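Local atomic coordinates of member of s1p family of ribosomal proteins (Pyrococcus furiosus, PDB entry 5YH1), a protein that binds manganese through the DHH domain that makes up this chain and probably acts as an exonuclease on nucleic acids. Residues K11-L16 against I48-F53; R100-P105 against L109-K114; R167-E172 against V190-Y195; K254-V259 against E277-I282; S317-L320 against I324-N327. All coordinates share one frame; numbering follows the deposited sequence.

Contact 1. Residues K11-L16 against I48-F53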
# COMPACT_ATOMS: atom_id res chain seq x y z
N LYS A 11 5.96 34.75 -31.58
CA LYS A 11 5.79 35.97 -30.80
C LYS A 11 5.31 35.67 -29.39
O LYS A 11 5.67 36.37 -28.44
CB LYS A 11 4.79 36.89 -31.50
CG LYS A 11 4.76 38.31 -30.97
CD LYS A 11 6.00 39.08 -31.39
CE LYS A 11 6.04 40.43 -30.70
NZ LYS A 11 7.33 41.12 -30.93
N ILE A 12 4.47 34.64 -29.26
CA ILE A 12 4.01 34.18 -27.95
C ILE A 12 5.19 33.65 -27.12
O ILE A 12 5.27 33.95 -25.93
CB ILE A 12 2.88 33.14 -28.08
CG1 ILE A 12 1.58 33.84 -28.48
CG2 ILE A 12 2.66 32.38 -26.78
CD1 ILE A 12 0.47 32.91 -28.96
N GLU A 13 6.09 32.89 -27.75
CA GLU A 13 7.28 32.39 -27.06
C GLU A 13 8.13 33.53 -26.53
O GLU A 13 8.65 33.46 -25.42
CB GLU A 13 8.14 31.50 -27.97
CG GLU A 13 7.48 30.24 -28.51
CD GLU A 13 6.87 29.37 -27.43
OE1 GLU A 13 7.48 29.22 -26.35
OE2 GLU A 13 5.78 28.81 -27.67
N GLU A 14 8.27 34.58 -27.33
CA GLU A 14 9.10 35.72 -26.95
C GLU A 14 8.49 36.53 -25.82
O GLU A 14 9.19 36.95 -24.91
CB GLU A 14 9.34 36.63 -28.15
CG GLU A 14 10.17 35.99 -29.25
CD GLU A 14 10.16 36.81 -30.53
OE1 GLU A 14 9.94 38.04 -30.45
OE2 GLU A 14 10.38 36.22 -31.61
N GLU A 15 7.18 36.75 -25.89
CA GLU A 15 6.47 37.45 -24.82
C GLU A 15 6.39 36.62 -23.53
O GLU A 15 6.34 37.19 -22.43
CB GLU A 15 5.07 37.85 -25.27
CG GLU A 15 5.09 38.95 -26.33
CD GLU A 15 5.72 40.24 -25.83
OE1 GLU A 15 5.24 40.79 -24.82
OE2 GLU A 15 6.71 40.69 -26.45
N LEU A 16 6.40 35.30 -23.66
CA LEU A 16 6.48 34.41 -22.50
C LEU A 16 7.82 34.54 -21.81
O LEU A 16 7.87 34.63 -20.59
CB LEU A 16 6.23 32.94 -22.90
CG LEU A 16 4.76 32.52 -23.04
CD1 LEU A 16 4.70 31.09 -23.59
CD2 LEU A 16 4.00 32.62 -21.73
N ILE A 48 9.95 28.30 -13.56
CA ILE A 48 8.67 27.99 -12.93
C ILE A 48 7.58 28.93 -13.44
O ILE A 48 6.50 28.48 -13.85
CB ILE A 48 8.80 27.96 -11.39
CG1 ILE A 48 9.60 26.73 -10.97
CG2 ILE A 48 7.44 27.93 -10.71
CD1 ILE A 48 10.13 26.76 -9.55
N ARG A 49 7.88 30.23 -13.46
CA ARG A 49 6.92 31.23 -13.95
C ARG A 49 6.54 30.98 -15.41
O ARG A 49 5.39 31.15 -15.80
CB ARG A 49 7.49 32.65 -13.79
CG ARG A 49 7.54 33.17 -12.36
CD ARG A 49 8.41 34.42 -12.26
NE ARG A 49 7.94 35.48 -13.16
CZ ARG A 49 6.89 36.27 -12.92
NH1 ARG A 49 6.18 36.15 -11.82
NH2 ARG A 49 6.54 37.18 -13.80
N ARG A 50 7.51 30.58 -16.22
CA ARG A 50 7.26 30.34 -17.64
C ARG A 50 6.30 29.16 -17.85
O ARG A 50 5.35 29.26 -18.63
CB ARG A 50 8.57 30.11 -18.40
CG ARG A 50 8.42 30.38 -19.89
CD ARG A 50 9.71 30.11 -20.66
NE ARG A 50 9.61 30.65 -22.02
CZ ARG A 50 8.90 30.11 -23.01
NH1 ARG A 50 8.20 28.99 -22.81
NH2 ARG A 50 8.87 30.69 -24.21
N ALA A 51 6.55 28.06 -17.14
CA ALA A 51 5.64 26.92 -17.14
C ALA A 51 4.22 27.35 -16.79
O ALA A 51 3.26 26.97 -17.47
CB ALA A 51 6.11 25.85 -16.18
N ILE A 52 4.08 28.18 -15.75
CA ILE A 52 2.78 28.68 -15.32
C ILE A 52 2.09 29.49 -16.42
O ILE A 52 0.89 29.31 -16.68
CB ILE A 52 2.89 29.58 -14.07
CG1 ILE A 52 3.34 28.77 -12.85
CG2 ILE A 52 1.56 30.27 -13.77
CD1 ILE A 52 3.79 29.63 -11.69
N PHE A 53 2.83 30.40 -17.03
CA PHE A 53 2.24 31.30 -18.01
C PHE A 53 1.87 30.59 -19.31
O PHE A 53 0.95 31.01 -20.00
CB PHE A 53 3.16 32.51 -18.27
CG PHE A 53 3.33 33.42 -17.07
CD1 PHE A 53 2.27 33.73 -16.24
CD2 PHE A 53 4.56 34.01 -16.81
CE1 PHE A 53 2.44 34.58 -15.15
CE2 PHE A 53 4.73 34.86 -15.73
CZ PHE A 53 3.67 35.14 -14.90
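Arg-50 swings its CG away from the backbone N (chi1 -158°) and runs extended from CG to NE, so that it spans the gap between two helices and delivers its guanidinium to Glu-13. The glutamate folds to meet it: its chain bends at chi2 (-54°), which turns the carboxylate back beside its own helix. Glu-13 OE1 takes the salt bridge from Arg-50 NH2 at 2.9 Å, on its anti side though tilted out of the carboxylate plane, the oxygen lying nearly in the guanidinium plane. The same nitrogen also makes a weak bond to the backbone carbonyl, Arg-50 NH2 to Glu-13 O at 3.0 Å. Two oxygens of one residue thus share one NH2 group, while Arg-50 NE forms a second salt bridge with Asp-17, one turn further on. This is a helix-helix contact near the N-terminus, between helices 2-20 and 32-53; over the short segments the axes come within 10.9 Å and their directions differ by 138°. Leu-16 supplies the apolar share. Its CB lies over one guanidinium face, offset toward the rim, 3.7 Å from Arg-50 NH2. Its CD2 methyl reaches the other way, to Phe-53 CB at 3.6 Å.

Contact 2. Residues R100-P105 against L109-K114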
# COMPACT_ATOMS: atom_id res chain seq x y z
N ARG A 100 3.93 16.24 -4.32
CA ARG A 100 4.04 14.85 -3.89
C ARG A 100 5.24 14.65 -2.98
O ARG A 100 6.38 14.86 -3.42
CB ARG A 100 4.17 13.94 -5.11
CG ARG A 100 2.94 13.96 -5.98
CD ARG A 100 3.09 13.12 -7.24
NE ARG A 100 1.88 13.25 -8.05
CZ ARG A 100 1.82 13.26 -9.38
NH1 ARG A 100 2.92 13.11 -10.13
NH2 ARG A 100 0.65 13.43 -9.96
N PRO A 101 5.02 14.24 -1.72
CA PRO A 101 6.16 13.98 -0.86
C PRO A 101 6.90 12.70 -1.26
O PRO A 101 6.31 11.79 -1.83
CB PRO A 101 5.55 13.82 0.53
CG PRO A 101 4.19 14.39 0.44
CD PRO A 101 3.75 14.16 -0.97
N SER A 102 8.19 12.68 -0.94
CA SER A 102 9.04 11.52 -1.09
C SER A 102 9.57 11.20 0.29
O SER A 102 10.20 12.06 0.92
CB SER A 102 10.21 11.82 -2.03
OG SER A 102 9.77 11.99 -3.36
N ARG A 103 9.29 9.99 0.77
CA ARG A 103 9.75 9.57 2.08
C ARG A 103 11.24 9.24 2.03
O ARG A 103 11.95 9.43 3.00
CB ARG A 103 8.91 8.38 2.59
N ALA A 104 11.72 8.76 0.88
CA ALA A 104 13.15 8.48 0.71
C ALA A 104 13.96 9.78 0.55
O ALA A 104 13.45 10.78 0.06
CB ALA A 104 13.35 7.60 -0.51
N PRO A 105 15.25 9.75 0.95
CA PRO A 105 16.12 10.92 0.78
C PRO A 105 16.68 11.07 -0.66
O PRO A 105 17.70 11.73 -0.87
CB PRO A 105 17.25 10.65 1.78
CG PRO A 105 17.37 9.16 1.78
CD PRO A 105 15.99 8.61 1.52
N LEU A 109 12.86 5.34 -7.73
CA LEU A 109 12.29 4.91 -9.01
C LEU A 109 10.78 4.74 -8.94
O LEU A 109 10.08 5.07 -9.89
CB LEU A 109 12.94 3.62 -9.52
CG LEU A 109 14.40 3.74 -9.99
CD1 LEU A 109 14.87 2.46 -10.65
CD2 LEU A 109 14.58 4.92 -10.93
N GLU A 110 10.27 4.28 -7.80
CA GLU A 110 8.83 4.15 -7.64
C GLU A 110 8.14 5.51 -7.78
O GLU A 110 7.06 5.59 -8.38
CB GLU A 110 8.47 3.49 -6.30
CG GLU A 110 6.97 3.28 -6.12
CD GLU A 110 6.60 2.36 -4.96
OE1 GLU A 110 7.51 1.83 -4.27
OE2 GLU A 110 5.39 2.15 -4.73
N ASP A 111 8.76 6.56 -7.25
CA ASP A 111 8.22 7.92 -7.39
C ASP A 111 8.28 8.43 -8.82
O ASP A 111 7.28 8.91 -9.34
CB ASP A 111 8.96 8.91 -6.47
CG ASP A 111 8.69 8.65 -4.99
OD1 ASP A 111 7.83 7.82 -4.67
OD2 ASP A 111 9.38 9.27 -4.15
N VAL A 112 9.45 8.36 -9.45
CA VAL A 112 9.58 8.92 -10.80
C VAL A 112 8.75 8.13 -11.82
O VAL A 112 8.16 8.71 -12.74
CB VAL A 112 11.05 9.04 -11.24
CG1 VAL A 112 11.66 7.68 -11.55
CG2 VAL A 112 11.15 9.97 -12.43
N LEU A 113 8.66 6.82 -11.64
CA LEU A 113 7.89 6.00 -12.60
C LEU A 113 6.41 6.34 -12.50
O LEU A 113 5.72 6.43 -13.51
CB LEU A 113 8.17 4.51 -12.39
CG LEU A 113 9.60 4.12 -12.80
CD1 LEU A 113 9.92 2.70 -12.37
CD2 LEU A 113 9.82 4.29 -14.30
N LYS A 114 5.93 6.56 -11.29
CA LYS A 114 4.57 7.02 -11.09
C LYS A 114 4.36 8.41 -11.75
O LYS A 114 3.38 8.64 -12.45
CB LYS A 114 4.27 7.03 -9.59
CG LYS A 114 2.87 7.47 -9.21
CD LYS A 114 2.85 8.91 -8.75
CE LYS A 114 1.47 9.33 -8.28
NZ LYS A 114 1.28 9.07 -6.82
O HOH W 1 9.92 8.34 -1.67
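Ser-102 OG donates a hydrogen bond to Asp-111 OD2 at 2.9 Å, joining the end of a strand to the first turn of the following helix. The hydroxyl meets the oxygen from above the carboxylate plane, 37° out of it. A second donor reaches the same oxygen: water 1 donates to Asp-111 OD2 at 2.7 Å and itself accepts from Ala-104 N at 3.1 Å. One carboxylate oxygen therefore holds the strand end directly and the loop after it through a water. Replacing Asp-111 by an alanine would probably leave the Ser-102 hydroxyl and the water without their acceptor and free the loop at Ala-104 to shift. Alongside, the extended Arg-100 chain crosses Lys-114, whose CE lies over one guanidinium face, 3.9 Å from Arg-100 NE. Bends at chi2 and chi4 of the lysine leave its NZ 4.4 Å from Arg-100 NE, two like charges close together; the salt bridge from Arg-100 NH1 to Asp-115 probably offsets part of the repulsion. Strand 97-102 is an edge strand of the parallel sheet within this chain and bonds through its backbone to strand 58-63, past which helix 109-126 leads the beta-alpha-beta crossover to strand 132-136. Helix 145-152 packs on Leu-109, Val-112 and Leu-113, and Met-270 of the second subunit touches Lys-114.

Contact 3. Residues R167-E172 against V190-Y195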
# COMPACT_ATOMS: atom_id res chain seq x y z
N ARG A 167 28.51 15.76 -3.77
CA ARG A 167 29.65 14.84 -3.61
C ARG A 167 30.55 14.69 -4.84
O ARG A 167 31.74 15.00 -4.75
CB ARG A 167 29.21 13.45 -3.13
CG ARG A 167 28.84 13.39 -1.66
CD ARG A 167 28.73 11.94 -1.20
NE ARG A 167 28.37 11.86 0.21
N ASP A 168 30.01 14.21 -5.96
CA ASP A 168 30.83 13.91 -7.15
C ASP A 168 31.07 15.16 -7.99
O ASP A 168 30.34 15.43 -8.94
CB ASP A 168 30.15 12.82 -8.00
CG ASP A 168 30.10 11.47 -7.30
OD1 ASP A 168 31.12 11.08 -6.71
OD2 ASP A 168 29.05 10.79 -7.35
N TRP A 169 32.09 15.92 -7.63
CA TRP A 169 32.38 17.17 -8.33
C TRP A 169 33.18 16.92 -9.60
O TRP A 169 34.13 16.14 -9.59
CB TRP A 169 33.09 18.15 -7.39
CG TRP A 169 32.22 18.52 -6.24
CD1 TRP A 169 32.20 17.95 -5.01
CD2 TRP A 169 31.19 19.51 -6.24
NE1 TRP A 169 31.23 18.53 -4.23
CE2 TRP A 169 30.60 19.50 -4.96
CE3 TRP A 169 30.71 20.42 -7.19
CZ2 TRP A 169 29.55 20.36 -4.60
CZ3 TRP A 169 29.68 21.27 -6.84
CH2 TRP A 169 29.11 21.23 -5.55
N ILE A 170 32.77 17.55 -10.69
CA ILE A 170 33.51 17.47 -11.96
C ILE A 170 34.30 18.75 -12.22
O ILE A 170 35.26 18.74 -12.99
CB ILE A 170 32.59 17.14 -13.16
CG1 ILE A 170 31.44 18.14 -13.29
CG2 ILE A 170 32.04 15.72 -13.04
CD1 ILE A 170 30.58 17.92 -14.52
N SER A 171 33.90 19.86 -11.60
CA SER A 171 34.70 21.08 -11.59
C SER A 171 34.45 21.81 -10.27
O SER A 171 33.83 21.26 -9.35
CB SER A 171 34.37 21.96 -12.79
OG SER A 171 33.18 22.69 -12.58
N GLU A 172 34.95 23.04 -10.16
CA GLU A 172 34.85 23.82 -8.92
C GLU A 172 33.39 24.08 -8.52
O GLU A 172 33.04 23.95 -7.35
CB GLU A 172 35.64 25.14 -9.01
CG GLU A 172 35.19 26.10 -10.12
CD GLU A 172 36.11 27.31 -10.28
OE1 GLU A 172 35.58 28.44 -10.40
OE2 GLU A 172 37.35 27.14 -10.29
N VAL A 190 28.52 27.11 -4.16
CA VAL A 190 29.21 28.36 -3.90
C VAL A 190 29.98 28.35 -2.59
O VAL A 190 30.80 29.23 -2.36
CB VAL A 190 28.23 29.56 -3.93
CG1 VAL A 190 27.52 29.60 -5.28
CG2 VAL A 190 27.22 29.49 -2.79
N LYS A 191 29.71 27.37 -1.74
CA LYS A 191 30.39 27.22 -0.45
C LYS A 191 30.24 25.78 0.01
O LYS A 191 29.22 25.41 0.58
CB LYS A 191 29.77 28.17 0.58
CG LYS A 191 30.57 28.34 1.86
CD LYS A 191 29.72 28.98 2.95
CE LYS A 191 30.47 30.00 3.79
NZ LYS A 191 31.71 29.41 4.38
N ARG A 192 31.26 24.97 -0.25
CA ARG A 192 31.22 23.56 0.10
C ARG A 192 30.92 23.37 1.57
O ARG A 192 31.47 24.08 2.40
CB ARG A 192 32.55 22.88 -0.21
CG ARG A 192 32.93 22.85 -1.68
CD ARG A 192 32.34 21.65 -2.42
NE ARG A 192 33.08 21.45 -3.67
CZ ARG A 192 32.95 22.21 -4.76
NH1 ARG A 192 32.09 23.23 -4.80
NH2 ARG A 192 33.69 21.93 -5.83
N GLY A 193 30.08 22.40 1.89
CA GLY A 193 29.77 22.07 3.27
C GLY A 193 28.69 22.91 3.92
O GLY A 193 28.31 22.63 5.05
N TYR A 194 28.16 23.92 3.23
CA TYR A 194 27.18 24.82 3.85
C TYR A 194 25.74 24.27 3.83
O TYR A 194 24.81 24.90 3.32
CB TYR A 194 27.26 26.21 3.21
CG TYR A 194 26.80 27.34 4.11
CD1 TYR A 194 27.53 27.69 5.25
CD2 TYR A 194 25.66 28.08 3.82
CE1 TYR A 194 27.14 28.74 6.07
CE2 TYR A 194 25.25 29.13 4.63
CZ TYR A 194 26.00 29.46 5.76
OH TYR A 194 25.60 30.50 6.57
N TYR A 195 25.58 23.10 4.45
CA TYR A 195 24.29 22.42 4.62
C TYR A 195 23.27 23.25 5.39
O TYR A 195 22.07 23.06 5.24
CB TYR A 195 24.53 21.10 5.37
CG TYR A 195 23.28 20.35 5.78
CD1 TYR A 195 22.64 19.48 4.90
CD2 TYR A 195 22.73 20.50 7.06
CE1 TYR A 195 21.50 18.78 5.27
CE2 TYR A 195 21.59 19.81 7.44
CZ TYR A 195 20.98 18.94 6.54
OH TYR A 195 19.85 18.24 6.89
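The guanidinium of Arg-192 lies flat on the indole of Trp-169, the two planes only 5° apart. Its CZ sits above the centre of the six-membered ring, 3.5 Å from the centroid and 12° off the ring normal, which meets the geometry of a cation-pi interaction as well as a stack. The nearest pair is Arg-192 NE over Trp-169 CE2 at 3.4 Å, while NH1 lies over the far end of the benzo ring, 3.7 Å from Trp-169 CH2. One guanidinium face is thus laid against the ring, and its edge is taken by a backbone carbonyl: Glu-172 O accepts from Arg-192 NH2 at 2.6 Å and from Arg-192 NH1 at 2.8 Å. Both bonds are bent, because two nitrogens grip a single atom end-on. NH1 arrives almost in line with the C=O bond, whereas NH2 stands above the carbonyl plane. A bend at chi2 (-87°) turns the arginine chain so that its CD and NE run across the indole. Face and edge together fix the rotation of the group. The arginine projects from a type II turn, Lys-191 to Tyr-194, in which Gly-193 takes a positive phi that would press a CB against the preceding carbonyl oxygen. A second ring, His-189, meets Trp-169 with planes nearly perpendicular. The arrangement pins a surface loop to the strand 169-171 region of the DHH domain; at the other end of that loop, Tyr-195 O is bonded to ND1 of the manganese ligand His-163, which makes the loop part of the metal site's second shell.

Contact 4. Residues K254-V259 against E277-I282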
# COMPACT_ATOMS: atom_id res chain seq x y z
N LYS A 254 9.66 24.86 17.53
CA LYS A 254 9.98 23.47 17.83
C LYS A 254 8.75 22.56 17.89
O LYS A 254 8.79 21.43 17.42
CB LYS A 254 10.77 23.36 19.12
CG LYS A 254 12.22 23.77 18.94
CD LYS A 254 12.99 23.73 20.25
CE LYS A 254 14.48 23.84 19.99
NZ LYS A 254 15.17 24.51 21.13
N LYS A 255 7.68 23.07 18.49
CA LYS A 255 6.42 22.34 18.60
C LYS A 255 5.83 22.11 17.22
O LYS A 255 5.38 21.01 16.91
CB LYS A 255 5.40 23.11 19.43
CG LYS A 255 5.66 23.19 20.93
CD LYS A 255 4.54 24.02 21.56
CE LYS A 255 4.40 23.84 23.05
NZ LYS A 255 5.69 24.12 23.74
N ILE A 256 5.83 23.17 16.40
CA ILE A 256 5.37 23.08 15.01
C ILE A 256 6.16 22.03 14.23
O ILE A 256 5.55 21.18 13.55
CB ILE A 256 5.43 24.45 14.30
CG1 ILE A 256 4.33 25.36 14.85
CG2 ILE A 256 5.24 24.29 12.79
CD1 ILE A 256 4.44 26.81 14.43
N ALA A 257 7.48 22.06 14.33
CA ALA A 257 8.30 21.06 13.63
C ALA A 257 7.98 19.64 14.09
O ALA A 257 7.88 18.72 13.26
CB ALA A 257 9.78 21.35 13.80
N GLU A 258 7.84 19.45 15.40
CA GLU A 258 7.55 18.12 15.95
C GLU A 258 6.17 17.64 15.51
O GLU A 258 5.99 16.46 15.22
CB GLU A 258 7.65 18.10 17.48
CG GLU A 258 9.08 18.29 18.00
CD GLU A 258 9.96 17.05 17.87
OE1 GLU A 258 9.50 15.98 17.43
OE2 GLU A 258 11.14 17.16 18.23
N VAL A 259 5.21 18.56 15.45
CA VAL A 259 3.88 18.24 14.97
C VAL A 259 3.89 17.81 13.50
O VAL A 259 3.26 16.81 13.14
CB VAL A 259 2.89 19.40 15.19
CG1 VAL A 259 1.59 19.17 14.44
CG2 VAL A 259 2.59 19.56 16.68
N GLU A 277 -0.91 23.58 5.75
CA GLU A 277 -0.97 25.04 5.66
C GLU A 277 -1.38 25.68 6.98
O GLU A 277 -0.94 26.79 7.30
CB GLU A 277 -1.96 25.50 4.58
CG GLU A 277 -1.66 25.02 3.17
CD GLU A 277 -2.31 23.69 2.83
OE1 GLU A 277 -2.85 23.01 3.73
OE2 GLU A 277 -2.27 23.30 1.65
N GLU A 278 -2.25 25.00 7.72
CA GLU A 278 -2.74 25.49 9.01
C GLU A 278 -1.65 25.38 10.05
O GLU A 278 -1.44 26.31 10.84
CB GLU A 278 -3.96 24.70 9.47
CG GLU A 278 -5.13 24.68 8.50
CD GLU A 278 -5.74 26.05 8.27
OE1 GLU A 278 -5.37 27.02 8.97
OE2 GLU A 278 -6.60 26.17 7.39
N ILE A 279 -0.94 24.26 10.05
CA ILE A 279 0.15 24.05 10.98
C ILE A 279 1.28 25.06 10.72
O ILE A 279 1.89 25.56 11.67
CB ILE A 279 0.67 22.61 10.89
CG1 ILE A 279 -0.42 21.63 11.35
CG2 ILE A 279 1.93 22.42 11.73
CD1 ILE A 279 -0.16 20.19 10.95
N LEU A 280 1.54 25.37 9.45
CA LEU A 280 2.61 26.30 9.07
C LEU A 280 2.24 27.78 9.21
O LEU A 280 3.09 28.65 8.96
CB LEU A 280 3.02 26.04 7.62
CG LEU A 280 3.82 24.77 7.36
CD1 LEU A 280 4.00 24.61 5.87
CD2 LEU A 280 5.16 24.78 8.09
N LEU A 281 0.98 28.05 9.58
CA LEU A 281 0.46 29.39 9.82
C LEU A 281 0.49 30.25 8.56
O LEU A 281 0.99 31.36 8.59
CB LEU A 281 1.21 30.09 10.97
CG LEU A 281 0.50 31.30 11.61
CD1 LEU A 281 -0.54 30.84 12.61
CD2 LEU A 281 1.48 32.23 12.32
N ILE A 282 -0.02 29.73 7.44
CA ILE A 282 -0.07 30.55 6.22
C ILE A 282 -1.47 30.88 5.77
O ILE A 282 -1.65 31.49 4.72
CB ILE A 282 0.73 29.94 5.05
CG1 ILE A 282 0.11 28.64 4.57
CG2 ILE A 282 2.18 29.73 5.46
CD1 ILE A 282 0.62 28.21 3.21
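Val-259, whose CG1 methyl faces Ile-279, donates its backbone N-H to Lys-255 O at 2.9 Å, a regular bond of helix 250-267; no hydrogen bond passes between the two segments. Across the gap the contact rests on three branched side chains. Ile-279 does the work for its segment with two arms. Its CG2 meets the CG2 branch of Ile-256 at 3.9 Å, methyl against methyl, the two isoleucines running antiparallel alongside one another. Its CD1, carried out along the longer branch with CG1 beside the backbone N (chi1 -65°), reaches Val-259 CG1 at 4.0 Å. Ile-256 also covers backbone: its CG2 lies 3.8 Å from Ile-279 O, and CG1 and CD1 of the same residue are hardly farther from that oxygen. Ile-279 lies in the last turn of helix 276-279, and the chain leaves helical geometry at Leu-281, in a Schellman motif. Leu-281 has positive phi (63°), and two bonds run back into the last turn, Ile-282 N to Glu-277 O at 3.1 Å and Leu-281 N to Glu-278 O at 3.2 Å. Ile-224 of helix 221-229 and His-289 of helix 286-311 also pack on Ile-256. With all three touching residues buried and their meeting groups aliphatic, the attachment of helix end to helix probably rests on close fit and the burial of apolar surface, not on directed polar bonds.

Contact 5. Residues S317-L320 against I324-N327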
# COMPACT_ATOMS: atom_id res chain seq x y z
N SER A 317 26.01 2.55 27.11
CA SER A 317 26.82 3.76 26.94
C SER A 317 28.18 3.54 27.60
O SER A 317 28.25 3.32 28.80
CB SER A 317 26.13 4.97 27.58
OG SER A 317 26.83 6.18 27.29
N VAL A 318 29.25 3.58 26.80
CA VAL A 318 30.60 3.44 27.34
C VAL A 318 31.47 4.59 26.89
O VAL A 318 31.38 5.06 25.75
CB VAL A 318 31.25 2.09 26.95
CG1 VAL A 318 30.43 0.93 27.49
CG2 VAL A 318 31.40 1.94 25.44
N VAL A 319 32.32 5.05 27.79
CA VAL A 319 33.34 6.04 27.45
C VAL A 319 34.59 5.27 27.04
O VAL A 319 35.13 4.50 27.81
CB VAL A 319 33.66 6.98 28.62
CG1 VAL A 319 34.74 7.99 28.22
CG2 VAL A 319 32.39 7.70 29.07
N LEU A 320 35.01 5.47 25.81
CA LEU A 320 36.15 4.75 25.26
C LEU A 320 37.44 5.42 25.74
O LEU A 320 37.41 6.58 26.16
CB LEU A 320 36.07 4.77 23.73
CG LEU A 320 34.76 4.29 23.10
CD1 LEU A 320 34.80 4.42 21.59
CD2 LEU A 320 34.47 2.85 23.50
N ILE A 324 35.66 9.24 23.76
CA ILE A 324 34.38 9.20 23.06
C ILE A 324 33.34 8.45 23.87
O ILE A 324 33.62 7.37 24.40
CB ILE A 324 34.53 8.58 21.67
CG1 ILE A 324 35.34 9.53 20.78
CG2 ILE A 324 33.16 8.29 21.05
CD1 ILE A 324 35.76 8.94 19.46
N ARG A 325 32.15 9.03 24.00
CA ARG A 325 31.01 8.33 24.58
C ARG A 325 30.25 7.64 23.45
O ARG A 325 29.64 8.30 22.60
CB ARG A 325 30.10 9.28 25.37
CG ARG A 325 28.88 8.59 25.98
CD ARG A 325 28.06 9.57 26.82
NE ARG A 325 28.79 9.98 28.01
CZ ARG A 325 28.94 9.23 29.10
NH1 ARG A 325 28.39 8.01 29.17
NH2 ARG A 325 29.63 9.69 30.12
N PHE A 326 30.30 6.31 23.44
CA PHE A 326 29.70 5.49 22.38
C PHE A 326 28.45 4.79 22.92
O PHE A 326 28.54 3.99 23.85
CB PHE A 326 30.75 4.45 21.93
CG PHE A 326 30.31 3.55 20.80
CD1 PHE A 326 29.64 4.04 19.70
CD2 PHE A 326 30.64 2.20 20.82
CE1 PHE A 326 29.27 3.20 18.65
CE2 PHE A 326 30.29 1.36 19.78
CZ PHE A 326 29.61 1.86 18.69
N ASN A 327 27.29 5.11 22.35
CA ASN A 327 26.02 4.54 22.76
C ASN A 327 25.50 3.56 21.70
O ASN A 327 25.51 3.88 20.52
CB ASN A 327 24.95 5.62 22.95
CG ASN A 327 25.43 6.78 23.82
OD1 ASN A 327 26.05 6.58 24.86
ND2 ASN A 327 25.10 7.99 23.41
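Ser-317 OG holds two partners: it donates to Asn-327 OD1 at 2.6 Å, nearly straight along that amide's C=O, and accepts from Arg-325 NH1 at 3.1 Å, almost in the guanidinium plane. A chi1 of -173°, setting OG opposite the backbone N, turns it across to the neighbouring strand. Asn-327 ND2 is bonded to Thr-366. Val-319 CG2 covers one face of the guanidinium, 3.6 Å from Arg-325 NH2; Tyr-358 makes a cation-pi contact with the same arginine. A leucine in place of Arg-325 would probably leave Ser-317 OG without its donor and deprive Tyr-358 of its cation. Ser-317 with Asn-327 and Val-319 with Arg-325 are non-hydrogen-bonded pairs; between them Val-318 and Phe-326 form the hydrogen-bonded one, Val-318 N to Phe-326 O at 3.1 Å and Phe-326 N to Val-318 O at 2.8 Å. Leu-320 N closes on Ile-324 O at 2.7 Å, while Ile-324 N is taken by Asn-322 OD1. The Arg-325 and Asn-327 backbones bond to Leu-365 of strand 364-369. Leu-320 CD1 packs against Phe-326 CB; both residues touch helix 423-435. Strands 316-319 and 325-330 form an antiparallel beta hairpin at one edge of the six-stranded mixed sheet.

Overall arrangement
The metal site, formed by Asp-67, Asp-137, His-163 and Asp-229 around manganese, relates three of the contacts. In contact 2 the Ser-102 side chain lies about 12 Å from the manganese ion and about 9 Å from that of Asp-137; in contact 3 the Trp-169 side chain is about 11 Å from that of His-163; in contact 4 that of Ile-256 is about 11 Å from that of Asp-67. Contacts 3 and 4 lie on opposite sides of the chain's centre, their centres about 32 Å apart. Contacts 1 and 5 are remote from the site and, with centres about 59 Å apart, on opposite sides too. No two of the five touch.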